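Local coordinates for protein succinate dehydrogenase subunit A (PDB 7D6V) that probably oxidises succinate to fumarate at its bound FAD, as the flavoprotein subunit of a respiratory complex, and passes the electrons to a partner iron-sulfur subunit, at residues 19-24 against 139-144; 5-10 against 189-194; 393-398 against 580-585; 233-238 against 543-548. All coordinates share one frame; numbering follows the deposited sequence.

Overall arrangement
Starting at the N terminus, residues 5-10 open contact 2, and its loop stays open until residues 189-194. Nested inside that loop is contact 1, where 139-144 returns to 19-24, the nucleotide-binding helix. Both loops are closed before the other two contacts begin. Residues 233-238 open contact 4 and 393-398 open contact 3; then 543-548 closes contact 4 and 580-585 closes contact 3, so these two loops cross. Contacts 3 and 4 tie the FAD-binding part to the C-terminal part of the chain. Their centres are about 11 Å apart, and they touch, for example between Ile394 and Ala233. Contact 2 lies farther out, at the surface.

Contact 1: residues 19-24 against 139-144; sequences AGLRAV and EIIRTL
Helices 18-30 and 136-159 run roughly parallel, their local axes crossing at 29° with a closest approach of 9.9 Å, and Leu21 faces Leu144 with CA atoms 6.0 Å apart. These two leucines carry the contact. CB of Leu21 lies 3.7 Å from CB of Leu144, so the side chains meet at their roots and then cross obliquely. Each reaches over the base of the other: CD1 of Leu21 packs 3.7 Å from CB of Leu144, while CD1 of Leu144 comes to 3.9 Å from CB of Leu21. In both, CG stands beside the backbone N and opposite the carbonyl carbon (chi1 -68°), and this shared torsion gives the pair its reciprocal fit. CD1 of Leu21 also reaches CG1 of Ile141, one turn earlier on the partner helix, at 4.4 Å. On the other flank the aliphatic part of Arg22 takes part, its CD 4.2 Å from CD2 of Leu144. The guanidinium beyond it forms a salt bridge with Glu100, so a long arginine can supply a greasy stem to the interface and keep its charge paired in a buried place. Helix 18-30 follows the glycine-rich turn of the Rossmann-type FAD site; Ala19, whose N makes a weak hydrogen bond to an FAD phosphate oxygen, belongs to the FAD pocket, and Gly20 fits the last glycine of a GxGxxG pattern. The segments meet through leucine and isoleucine carbons and the methylene stem of Arg22, without polar bonds between them, so their fit rests on shape and exclusion of water.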
loop_
_atom_site.group_PDB
_atom_site.type_symbol
_atom_site.label_atom_id
_atom_site.label_comp_id
_atom_site.label_asym_id
_atom_site.label_seq_id
_atom_site.Cartn_x
_atom_site.Cartn_y
_atom_site.Cartn_z
ATOM N N ALA A 19 -2.602 -13.261 10.866
ATOM C CA ALA A 19 -2.663 -14.259 11.927
ATOM C C ALA A 19 -2.124 -13.703 13.236
ATOM O O ALA A 19 -2.759 -13.834 14.290
ATOM C CB ALA A 19 -1.888 -15.507 11.508
ATOM N N GLY A 20 -0.962 -13.053 13.182
ATOM C CA GLY A 20 -0.356 -12.540 14.397
ATOM C C GLY A 20 -1.183 -11.453 15.052
ATOM O O GLY A 20 -1.376 -11.458 16.269
ATOM N N LEU A 21 -1.690 -10.510 14.258
ATOM C CA LEU A 21 -2.480 -9.428 14.834
ATOM C C LEU A 21 -3.805 -9.935 15.388
ATOM O O LEU A 21 -4.250 -9.481 16.451
ATOM C CB LEU A 21 -2.697 -8.330 13.796
ATOM C CG LEU A 21 -1.419 -7.579 13.416
ATOM C CD1 LEU A 21 -1.718 -6.371 12.556
ATOM C CD2 LEU A 21 -0.658 -7.171 14.662
ATOM N N ARG A 22 -4.449 -10.883 14.699
ATOM C CA ARG A 22 -5.681 -11.451 15.230
ATOM C C ARG A 22 -5.424 -12.188 16.539
ATOM O O ARG A 22 -6.219 -12.092 17.485
ATOM C CB ARG A 22 -6.314 -12.381 14.193
ATOM C CG ARG A 22 -7.776 -12.694 14.443
ATOM C CD ARG A 22 -8.559 -11.432 14.732
ATOM N NE ARG A 22 -9.912 -11.714 15.196
ATOM C CZ ARG A 22 -10.251 -11.856 16.471
ATOM N NH1 ARG A 22 -11.508 -12.108 16.797
ATOM N NH2 ARG A 22 -9.336 -11.749 17.420
ATOM N N ALA A 23 -4.305 -12.915 16.618
ATOM C CA ALA A 23 -3.943 -13.592 17.860
ATOM C C ALA A 23 -3.698 -12.597 18.984
ATOM O O ALA A 23 -4.083 -12.839 20.132
ATOM C CB ALA A 23 -2.708 -14.463 17.642
ATOM N N VAL A 24 -3.040 -11.478 18.676
ATOM C CA VAL A 24 -2.784 -10.458 19.690
ATOM C C VAL A 24 -4.094 -9.889 20.215
ATOM O O VAL A 24 -4.279 -9.719 21.428
ATOM C CB VAL A 24 -1.880 -9.353 19.121
ATOM C CG1 VAL A 24 -1.747 -8.217 20.114
ATOM C CG2 VAL A 24 -0.529 -9.923 18.779
ATOM N N GLU A 139 -6.324 -3.885 3.300
ATOM C CA GLU A 139 -7.455 -3.534 4.152
ATOM C C GLU A 139 -7.449 -4.353 5.435
ATOM O O GLU A 139 -7.655 -3.810 6.527
ATOM C CB GLU A 139 -8.762 -3.738 3.387
ATOM C CG GLU A 139 -10.019 -3.409 4.171
ATOM C CD GLU A 139 -10.260 -1.919 4.296
ATOM O OE1 GLU A 139 -10.442 -1.440 5.432
ATOM O OE2 GLU A 139 -10.268 -1.225 3.259
ATOM N N ILE A 140 -7.189 -5.655 5.324
ATOM C CA ILE A 140 -7.185 -6.526 6.496
ATOM C C ILE A 140 -6.108 -6.091 7.482
ATOM O O ILE A 140 -6.362 -5.938 8.685
ATOM C CB ILE A 140 -6.992 -7.991 6.069
ATOM C CG1 ILE A 140 -8.242 -8.510 5.369
ATOM C CG2 ILE A 140 -6.661 -8.860 7.265
ATOM C CD1 ILE A 140 -7.986 -9.736 4.549
ATOM N N ILE A 141 -4.887 -5.881 6.986
ATOM C CA ILE A 141 -3.781 -5.572 7.887
ATOM C C ILE A 141 -3.940 -4.176 8.486
ATOM O O ILE A 141 -3.637 -3.961 9.665
ATOM C CB ILE A 141 -2.431 -5.762 7.169
ATOM C CG1 ILE A 141 -1.288 -5.816 8.185
ATOM C CG2 ILE A 141 -2.195 -4.683 6.132
ATOM C CD1 ILE A 141 -0.009 -6.391 7.633
ATOM N N ARG A 142 -4.438 -3.213 7.700
ATOM C CA ARG A 142 -4.710 -1.885 8.239
ATOM C C ARG A 142 -5.753 -1.953 9.341
ATOM O O ARG A 142 -5.599 -1.322 10.392
ATOM C CB ARG A 142 -5.200 -0.954 7.133
ATOM C CG ARG A 142 -4.121 -0.217 6.389
ATOM C CD ARG A 142 -3.356 0.773 7.244
ATOM N NE ARG A 142 -2.158 1.187 6.524
ATOM C CZ ARG A 142 -1.046 0.465 6.466
ATOM N NH1 ARG A 142 -0.973 -0.691 7.104
ATOM N NH2 ARG A 142 -0.006 0.899 5.778
ATOM N N THR A 143 -6.827 -2.710 9.111
ATOM C CA THR A 143 -7.885 -2.817 10.103
ATOM C C THR A 143 -7.365 -3.435 11.392
ATOM O O THR A 143 -7.665 -2.949 12.487
ATOM C CB THR A 143 -9.040 -3.639 9.536
ATOM O OG1 THR A 143 -9.358 -3.162 8.224
ATOM C CG2 THR A 143 -10.259 -3.507 10.402
ATOM N N LEU A 144 -6.566 -4.497 11.280
ATOM C CA LEU A 144 -6.033 -5.137 12.480
ATOM C C LEU A 144 -5.082 -4.213 13.236
ATOM O O LEU A 144 -5.147 -4.121 14.469
ATOM C CB LEU A 144 -5.340 -6.443 12.106
ATOM C CG LEU A 144 -6.274 -7.547 11.613
ATOM C CD1 LEU A 144 -5.475 -8.718 11.088
ATOM C CD2 LEU A 144 -7.211 -7.993 12.716
#

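Contact 2: residues 5-10 against 189-194; sequences ERHSYD and GYYRET
A small mixed sheet holds this contact: strand 5-7 and strand 184-191 flank strand 197-200 from either side, and Glu5 and Tyr191 reach across that middle strand to each other. The nearest CA atoms, those of Glu5 and Tyr190, are 9.6 Å apart, so side chains must bridge the gap. The Tyr191 hydroxyl gives a hydrogen bond to OE2 of Glu5; the modelled OH to OE2 separation of 2.4 Å is shorter than can be trusted at this resolution. The oxygen arrives at the edge of the phenol, in the ring plane, and the carboxylate is turned 62° against that ring. Glu5 gets there by an extended chain, its CG opposite the backbone N (chi1 167°). The same OE2 also accepts from NE2 of His7, two residues along the strand and so on the same side of the sheet. That bond is 2.7 Å from NE2 to OE2, with an N-H...O angle of 158°; OE2 lies near the imidazole plane, and NE2 comes to it from the anti side of the carboxylate, tilted out of the carboxylate plane. If the tyrosine bond is real, two donors share one oxygen, which would tend to favour the charged carboxylate. A glutamate suits the place because its length spans the middle strand, and tyrosine and histidine offer rigid donors. Val198 of the middle strand and Phe169 of strand 166-169 each touch both rings. Strands 172-179, 184-191 and 197-200 form the antiparallel three-stranded meander that links two parallel strands in Rossmann-type FAD-binding folds, here extended by the N-terminal strand.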
loop_
_atom_site.group_PDB
_atom_site.type_symbol
_atom_site.label_atom_id
_atom_site.label_comp_id
_atom_site.label_asym_id
_atom_site.label_seq_id
_atom_site.Cartn_x
_atom_site.Cartn_y
_atom_site.Cartn_z
ATOM N N GLU A 5 18.682 -6.772 27.280
ATOM C CA GLU A 5 17.446 -6.079 27.626
ATOM C C GLU A 5 16.340 -7.110 27.795
ATOM O O GLU A 5 16.006 -7.820 26.847
ATOM C CB GLU A 5 17.076 -5.058 26.552
ATOM C CG GLU A 5 15.667 -4.514 26.676
ATOM C CD GLU A 5 15.377 -3.416 25.675
ATOM O OE1 GLU A 5 16.147 -2.436 25.627
ATOM O OE2 GLU A 5 14.380 -3.533 24.933
ATOM N N ARG A 6 15.758 -7.179 28.990
ATOM C CA ARG A 6 14.819 -8.236 29.344
ATOM C C ARG A 6 13.416 -7.684 29.544
ATOM O O ARG A 6 13.228 -6.651 30.192
ATOM C CB ARG A 6 15.263 -8.963 30.611
ATOM C CG ARG A 6 16.677 -9.485 30.557
ATOM C CD ARG A 6 17.138 -9.919 31.929
ATOM N NE ARG A 6 16.668 -11.259 32.255
ATOM C CZ ARG A 6 17.443 -12.336 32.263
ATOM N NH1 ARG A 6 16.933 -13.519 32.574
ATOM N NH2 ARG A 6 18.729 -12.229 31.959
ATOM N N HIS A 7 12.435 -8.392 28.994
ATOM C CA HIS A 7 11.029 -8.054 29.150
ATOM C C HIS A 7 10.263 -9.282 29.618
ATOM O O HIS A 7 10.624 -10.416 29.296
ATOM C CB HIS A 7 10.431 -7.533 27.845
ATOM C CG HIS A 7 11.142 -6.341 27.290
ATOM N ND1 HIS A 7 10.965 -5.069 27.791
ATOM C CD2 HIS A 7 12.031 -6.225 26.277
ATOM C CE1 HIS A 7 11.717 -4.222 27.112
ATOM N NE2 HIS A 7 12.373 -4.898 26.187
ATOM N N SER A 8 9.203 -9.047 30.385
ATOM C CA SER A 8 8.383 -10.112 30.948
ATOM C C SER A 8 6.950 -9.936 30.470
ATOM O O SER A 8 6.354 -8.873 30.667
ATOM C CB SER A 8 8.447 -10.101 32.474
ATOM O OG SER A 8 7.811 -11.240 33.019
ATOM N N TYR A 9 6.403 -10.976 29.844
ATOM C CA TYR A 9 5.051 -10.942 29.306
ATOM C C TYR A 9 4.394 -12.298 29.517
ATOM O O TYR A 9 5.024 -13.255 29.969
ATOM C CB TYR A 9 5.047 -10.566 27.821
ATOM C CG TYR A 9 5.358 -9.114 27.571
ATOM C CD1 TYR A 9 4.358 -8.157 27.595
ATOM C CD2 TYR A 9 6.658 -8.696 27.327
ATOM C CE1 TYR A 9 4.639 -6.829 27.373
ATOM C CE2 TYR A 9 6.949 -7.372 27.106
ATOM C CZ TYR A 9 5.938 -6.442 27.131
ATOM O OH TYR A 9 6.224 -5.118 26.910
ATOM N N ASP A 10 3.103 -12.366 29.198
ATOM C CA ASP A 10 2.365 -13.622 29.267
ATOM C C ASP A 10 2.479 -14.423 27.977
ATOM O O ASP A 10 2.593 -15.651 28.018
ATOM C CB ASP A 10 0.892 -13.357 29.575
ATOM C CG ASP A 10 0.664 -12.918 31.004
ATOM O OD1 ASP A 10 1.318 -13.471 31.911
ATOM O OD2 ASP A 10 -0.176 -12.021 31.223
ATOM N N GLY A 189 16.294 -12.459 20.772
ATOM C CA GLY A 189 16.489 -11.850 19.478
ATOM C C GLY A 189 17.310 -10.586 19.583
ATOM O O GLY A 189 17.904 -10.293 20.621
ATOM N N TYR A 190 17.328 -9.829 18.491
ATOM C CA TYR A 190 18.097 -8.598 18.430
ATOM C C TYR A 190 17.263 -7.503 17.785
ATOM O O TYR A 190 16.352 -7.772 16.999
ATOM C CB TYR A 190 19.409 -8.783 17.647
ATOM C CG TYR A 190 19.210 -9.167 16.199
ATOM C CD1 TYR A 190 19.136 -10.496 15.821
ATOM C CD2 TYR A 190 19.094 -8.200 15.211
ATOM C CE1 TYR A 190 18.951 -10.851 14.505
ATOM C CE2 TYR A 190 18.904 -8.546 13.895
ATOM C CZ TYR A 190 18.837 -9.873 13.547
ATOM O OH TYR A 190 18.650 -10.229 12.233
ATOM N N TYR A 191 17.595 -6.264 18.125
ATOM C CA TYR A 191 17.031 -5.105 17.450
ATOM C C TYR A 191 17.804 -4.848 16.167
ATOM O O TYR A 191 19.036 -4.812 16.174
ATOM C CB TYR A 191 17.096 -3.874 18.351
ATOM C CG TYR A 191 16.150 -3.899 19.524
ATOM C CD1 TYR A 191 16.624 -4.053 20.817
ATOM C CD2 TYR A 191 14.786 -3.744 19.342
ATOM C CE1 TYR A 191 15.769 -4.069 21.891
ATOM C CE2 TYR A 191 13.922 -3.757 20.411
ATOM C CZ TYR A 191 14.419 -3.918 21.683
ATOM O OH TYR A 191 13.561 -3.930 22.755
ATOM N N ARG A 192 17.081 -4.671 15.061
ATOM C CA ARG A 192 17.752 -4.383 13.800
ATOM C C ARG A 192 18.495 -3.057 13.862
ATOM O O ARG A 192 19.628 -2.954 13.389
ATOM C CB ARG A 192 16.749 -4.376 12.649
ATOM C CG ARG A 192 16.168 -5.726 12.308
ATOM C CD ARG A 192 15.429 -5.664 10.987
ATOM N NE ARG A 192 16.343 -5.729 9.855
ATOM C CZ ARG A 192 16.059 -5.283 8.637
ATOM N NH1 ARG A 192 14.881 -4.735 8.388
ATOM N NH2 ARG A 192 16.955 -5.385 7.668
ATOM N N GLU A 193 17.884 -2.041 14.472
ATOM C CA GLU A 193 18.450 -0.696 14.438
ATOM C C GLU A 193 19.804 -0.634 15.137
ATOM O O GLU A 193 20.752 -0.031 14.624
ATOM C CB GLU A 193 17.476 0.292 15.076
ATOM C CG GLU A 193 18.109 1.609 15.476
ATOM C CD GLU A 193 17.207 2.444 16.354
ATOM O OE1 GLU A 193 16.148 1.933 16.771
ATOM O OE2 GLU A 193 17.553 3.612 16.623
ATOM N N THR A 194 19.915 -1.252 16.311
ATOM C CA THR A 194 21.107 -1.116 17.133
ATOM C C THR A 194 21.941 -2.382 17.234
ATOM O O THR A 194 23.111 -2.297 17.618
ATOM C CB THR A 194 20.728 -0.668 18.552
ATOM O OG1 THR A 194 19.710 -1.530 19.072
ATOM C CG2 THR A 194 20.210 0.756 18.538
#

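Contact 3: residues 393-398 against 580-585; sequences GIEVDP and LLVCRV
CG2 of Val582 lies over a face of the Glu395 carboxylate and CD1 of Leu580 nearer its plane, beside OE2, while the other methyl of Val582 lies over one face of the Arg584 guanidinium. Both contacts to the carboxylate fall on one oxygen: OE2 is 4.0 Å from CD1 of Leu580 and 4.0 Å from CG2 of Val582. On the guanidinium, CG1 of Val582 stands 4.0 Å above the plane, displaced toward its rim. Val582 therefore divides its branches, one to the glutamate and one to the arginine. That division follows from its torsion, which puts CG1 opposite the backbone N (chi1 176°) and CG2 beside it. Glu395 extends fully and crosses both aliphatic partners at about a right angle, so its end rather than its stem makes the touch. OE1 remains 4.9 Å from NH2 of Arg584, too far for a salt bridge, although the opposite charges probably attract. Glutamate suits this partly exposed position because its extended chain carries the carboxylate to the methyl groups and toward Arg584. Ile241 touches both Glu395 and Val582. The arrangement joins Glu395 on strand 383-395, which pairs antiparallel with strand 240-241 in the FAD-binding part, to Val582 and to Leu580 in the loop before strand 582-585, part of a two-stranded antiparallel sheet in the fumarate reductase C-terminal region: a side-chain contact between neighbouring sheets.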
loop_
_atom_site.group_PDB
_atom_site.type_symbol
_atom_site.label_atom_id
_atom_site.label_comp_id
_atom_site.label_asym_id
_atom_site.label_seq_id
_atom_site.Cartn_x
_atom_site.Cartn_y
_atom_site.Cartn_z
ATOM N N GLY A 393 4.062 -26.730 7.114
ATOM C CA GLY A 393 4.387 -25.890 8.247
ATOM C C GLY A 393 4.356 -26.689 9.535
ATOM O O GLY A 393 4.444 -27.912 9.522
ATOM N N ILE A 394 4.222 -25.959 10.639
ATOM C CA ILE A 394 4.248 -26.572 11.960
ATOM C C ILE A 394 2.973 -27.375 12.173
ATOM O O ILE A 394 1.860 -26.877 11.961
ATOM C CB ILE A 394 4.423 -25.498 13.041
ATOM C CG1 ILE A 394 5.684 -24.682 12.768
ATOM C CG2 ILE A 394 4.509 -26.131 14.412
ATOM C CD1 ILE A 394 5.538 -23.223 13.071
ATOM N N GLU A 395 3.131 -28.628 12.588
ATOM C CA GLU A 395 1.994 -29.503 12.845
ATOM C C GLU A 395 1.244 -29.007 14.076
ATOM O O GLU A 395 1.792 -28.991 15.181
ATOM C CB GLU A 395 2.474 -30.937 13.031
ATOM C CG GLU A 395 1.366 -31.960 13.056
ATOM C CD GLU A 395 1.873 -33.347 13.370
ATOM O OE1 GLU A 395 2.803 -33.467 14.193
ATOM O OE2 GLU A 395 1.348 -34.320 12.792
ATOM N N VAL A 396 -0.009 -28.606 13.887
ATOM C CA VAL A 396 -0.793 -27.977 14.938
ATOM C C VAL A 396 -1.861 -28.949 15.418
ATOM O O VAL A 396 -2.253 -29.889 14.721
ATOM C CB VAL A 396 -1.455 -26.666 14.461
ATOM C CG1 VAL A 396 -0.421 -25.666 14.020
ATOM C CG2 VAL A 396 -2.427 -26.943 13.336
ATOM N N ASP A 397 -2.324 -28.717 16.634
ATOM C CA ASP A 397 -3.624 -29.223 17.038
ATOM C C ASP A 397 -4.692 -28.420 16.308
ATOM O O ASP A 397 -4.589 -27.194 16.240
ATOM C CB ASP A 397 -3.800 -29.107 18.547
ATOM C CG ASP A 397 -5.009 -29.861 19.053
ATOM O OD1 ASP A 397 -6.099 -29.260 19.121
ATOM O OD2 ASP A 397 -4.871 -31.056 19.380
ATOM N N PRO A 398 -5.690 -29.061 15.697
ATOM C CA PRO A 398 -6.680 -28.277 14.936
ATOM C C PRO A 398 -7.460 -27.282 15.785
ATOM O O PRO A 398 -7.639 -26.130 15.371
ATOM C CB PRO A 398 -7.585 -29.355 14.321
ATOM C CG PRO A 398 -7.231 -30.633 15.003
ATOM C CD PRO A 398 -5.832 -30.507 15.474
ATOM N N LEU A 580 1.253 -38.242 6.472
ATOM C CA LEU A 580 1.659 -36.846 6.559
ATOM C C LEU A 580 3.148 -36.616 6.384
ATOM O O LEU A 580 3.536 -35.534 5.938
ATOM C CB LEU A 580 1.228 -36.238 7.897
ATOM C CG LEU A 580 -0.270 -36.001 8.046
ATOM C CD1 LEU A 580 -0.590 -35.515 9.445
ATOM C CD2 LEU A 580 -0.745 -35.009 7.003
ATOM N N LEU A 581 3.990 -37.594 6.719
ATOM C CA LEU A 581 5.423 -37.529 6.433
ATOM C C LEU A 581 6.071 -36.346 7.172
ATOM O O LEU A 581 6.458 -35.331 6.596
ATOM C CB LEU A 581 5.622 -37.474 4.912
ATOM C CG LEU A 581 6.988 -37.479 4.255
ATOM C CD1 LEU A 581 7.644 -38.789 4.606
ATOM C CD2 LEU A 581 6.841 -37.346 2.758
ATOM N N VAL A 582 6.132 -36.510 8.500
ATOM C CA VAL A 582 6.492 -35.461 9.454
ATOM C C VAL A 582 8.008 -35.328 9.590
ATOM O O VAL A 582 8.728 -36.327 9.668
ATOM C CB VAL A 582 5.850 -35.776 10.817
ATOM C CG1 VAL A 582 6.265 -34.770 11.847
ATOM C CG2 VAL A 582 4.347 -35.827 10.694
ATOM N N CYS A 583 8.496 -34.088 9.658
ATOM C CA CYS A 583 9.920 -33.790 9.785
ATOM C C CYS A 583 10.285 -33.422 11.221
ATOM O O CYS A 583 9.531 -32.723 11.904
ATOM C CB CYS A 583 10.318 -32.641 8.856
ATOM S SG CYS A 583 9.846 -32.858 7.132
ATOM N N ARG A 584 11.459 -33.876 11.671
ATOM C CA ARG A 584 11.933 -33.586 13.020
ATOM C C ARG A 584 13.448 -33.425 13.011
ATOM O O ARG A 584 14.129 -33.842 12.074
ATOM C CB ARG A 584 11.537 -34.684 14.010
ATOM C CG ARG A 584 10.225 -34.449 14.722
ATOM C CD ARG A 584 9.754 -35.718 15.398
ATOM N NE ARG A 584 8.304 -35.760 15.545
ATOM C CZ ARG A 584 7.546 -36.773 15.142
ATOM N NH1 ARG A 584 8.099 -37.826 14.562
ATOM N NH2 ARG A 584 6.233 -36.730 15.314
ATOM N N VAL A 585 13.970 -32.816 14.080
ATOM C CA VAL A 585 15.401 -32.570 14.246
ATOM C C VAL A 585 16.048 -33.742 14.971
ATOM O O VAL A 585 15.512 -34.248 15.963
ATOM C CB VAL A 585 15.643 -31.253 15.006
ATOM C CG1 VAL A 585 17.030 -31.230 15.613
ATOM C CG2 VAL A 585 15.472 -30.080 14.085
#

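Contact 4: residues 233-238 against 543-548; sequences ALRAGS and MLLVSE
Leu545 projects from helix 532-556 of the C-terminal region into the side of helix 230-236, packing a helix of the FAD-binding part against one of the C-terminal part. Its CB bond is directed at the other segment, with CG opposite the backbone N (chi1 -168°). CG then comes to 3.7 Å from CD2 of Leu234, and the branch ending in CD2 goes farther in, 3.7 Å from the same Leu234 methyl. CD2 also meets the stem of Arg235, at 4.0 Å from its CG, and lies 4.1 Å from NH2 of that arginine. One methyl is thus held between a leucine and the bent arginine, whose chain folds at chi3 (-61°) so that its tip swings toward helix 532-556. There NH1 of Arg235 is hydrogen-bonded to Asn542, and an arginine suits this flank because its methylenes pack on Leu545 while its end reaches that polar partner. Leucines fit the buried centre, where one methyl of Leu234 packs against the branch point and CD2 of Leu545, apolar groups that need no hydrogen bonds. Helix 230-236 stops soon after, at Gly237, whose positive phi (129°) favours glycine; Ala233 O accepts from both Gly237 N and Ser238 N there. Within helix 532-556, OG of Ser547 gives a 2.6 Å hydrogen bond to Met543 O, on the opposite face of that carbonyl from Ser547 N.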
loop_
_atom_site.group_PDB
_atom_site.type_symbol
_atom_site.label_atom_id
_atom_site.label_comp_id
_atom_site.label_asym_id
_atom_site.label_seq_id
_atom_site.Cartn_x
_atom_site.Cartn_y
_atom_site.Cartn_z
ATOM N N ALA A 233 10.488 -23.400 15.472
ATOM C CA ALA A 233 9.746 -24.501 16.074
ATOM C C ALA A 233 10.491 -25.815 15.919
ATOM O O ALA A 233 10.485 -26.656 16.828
ATOM C CB ALA A 233 8.356 -24.599 15.449
ATOM N N LEU A 234 11.155 -26.004 14.780
ATOM C CA LEU A 234 11.848 -27.257 14.532
ATOM C C LEU A 234 13.031 -27.426 15.479
ATOM O O LEU A 234 13.298 -28.533 15.959
ATOM C CB LEU A 234 12.273 -27.292 13.066
ATOM C CG LEU A 234 12.810 -28.558 12.424
ATOM C CD1 LEU A 234 11.749 -29.636 12.455
ATOM C CD2 LEU A 234 13.201 -28.247 11.003
ATOM N N ARG A 235 13.741 -26.335 15.779
ATOM C CA ARG A 235 14.836 -26.389 16.743
ATOM C C ARG A 235 14.342 -26.379 18.185
ATOM O O ARG A 235 15.044 -26.869 19.074
ATOM C CB ARG A 235 15.803 -25.226 16.515
ATOM C CG ARG A 235 16.621 -25.338 15.241
ATOM C CD ARG A 235 17.765 -24.333 15.209
ATOM N NE ARG A 235 17.298 -22.953 15.272
ATOM C CZ ARG A 235 17.158 -22.164 14.215
ATOM N NH1 ARG A 235 16.725 -20.921 14.365
ATOM N NH2 ARG A 235 17.451 -22.614 13.006
ATOM N N ALA A 236 13.154 -25.826 18.441
ATOM C CA ALA A 236 12.592 -25.892 19.785
ATOM C C ALA A 236 12.098 -27.291 20.114
ATOM O O ALA A 236 12.055 -27.672 21.287
ATOM C CB ALA A 236 11.459 -24.880 19.937
ATOM N N GLY A 237 11.713 -28.061 19.101
ATOM C CA GLY A 237 11.379 -29.452 19.328
ATOM C C GLY A 237 10.038 -29.867 18.769
ATOM O O GLY A 237 9.572 -30.981 19.021
ATOM N N SER A 238 9.408 -28.982 18.008
ATOM C CA SER A 238 8.144 -29.301 17.361
ATOM C C SER A 238 8.427 -30.009 16.040
ATOM O O SER A 238 9.559 -30.395 15.738
ATOM C CB SER A 238 7.310 -28.040 17.173
ATOM O OG SER A 238 7.190 -27.330 18.390
ATOM N N MET A 543 17.144 -20.868 6.546
ATOM C CA MET A 543 16.880 -21.227 5.156
ATOM C C MET A 543 17.463 -22.594 4.816
ATOM O O MET A 543 16.818 -23.394 4.131
ATOM C CB MET A 543 17.424 -20.149 4.221
ATOM C CG MET A 543 16.425 -19.044 3.936
ATOM S SD MET A 543 16.954 -17.884 2.669
ATOM C CE MET A 543 17.951 -16.757 3.634
ATOM N N LEU A 544 18.672 -22.885 5.298
ATOM C CA LEU A 544 19.289 -24.180 5.030
ATOM C C LEU A 544 18.506 -25.315 5.677
ATOM O O LEU A 544 18.291 -26.364 5.053
ATOM C CB LEU A 544 20.736 -24.183 5.519
ATOM C CG LEU A 544 21.749 -23.377 4.703
ATOM C CD1 LEU A 544 23.058 -23.235 5.461
ATOM C CD2 LEU A 544 21.982 -24.016 3.349
ATOM N N LEU A 545 18.067 -25.125 6.924
ATOM C CA LEU A 545 17.290 -26.163 7.597
ATOM C C LEU A 545 15.980 -26.436 6.860
ATOM O O LEU A 545 15.608 -27.595 6.623
ATOM C CB LEU A 545 17.028 -25.750 9.044
ATOM C CG LEU A 545 16.477 -26.811 9.993
ATOM C CD1 LEU A 545 17.435 -27.969 10.081
ATOM C CD2 LEU A 545 16.229 -26.220 11.365
ATOM N N VAL A 546 15.277 -25.371 6.468
ATOM C CA VAL A 546 14.001 -25.542 5.782
ATOM C C VAL A 546 14.206 -26.189 4.417
ATOM O O VAL A 546 13.402 -27.024 3.987
ATOM C CB VAL A 546 13.272 -24.191 5.676
ATOM C CG1 VAL A 546 12.099 -24.287 4.724
ATOM C CG2 VAL A 546 12.801 -23.746 7.048
ATOM N N SER A 547 15.282 -25.821 3.715
ATOM C CA SER A 547 15.564 -26.433 2.423
ATOM C C SER A 547 15.840 -27.923 2.561
ATOM O O SER A 547 15.370 -28.726 1.746
ATOM C CB SER A 547 16.743 -25.729 1.756
ATOM O OG SER A 547 16.529 -24.332 1.699
ATOM N N GLU A 548 16.604 -28.314 3.585
ATOM C CA GLU A 548 16.838 -29.737 3.813
ATOM C C GLU A 548 15.530 -30.473 4.074
ATOM O O GLU A 548 15.302 -31.566 3.535
ATOM C CB GLU A 548 17.806 -29.934 4.979
ATOM C CG GLU A 548 18.422 -31.321 5.049
ATOM C CD GLU A 548 19.281 -31.516 6.285
ATOM O OE1 GLU A 548 19.546 -32.681 6.651
ATOM O OE2 GLU A 548 19.695 -30.505 6.892
#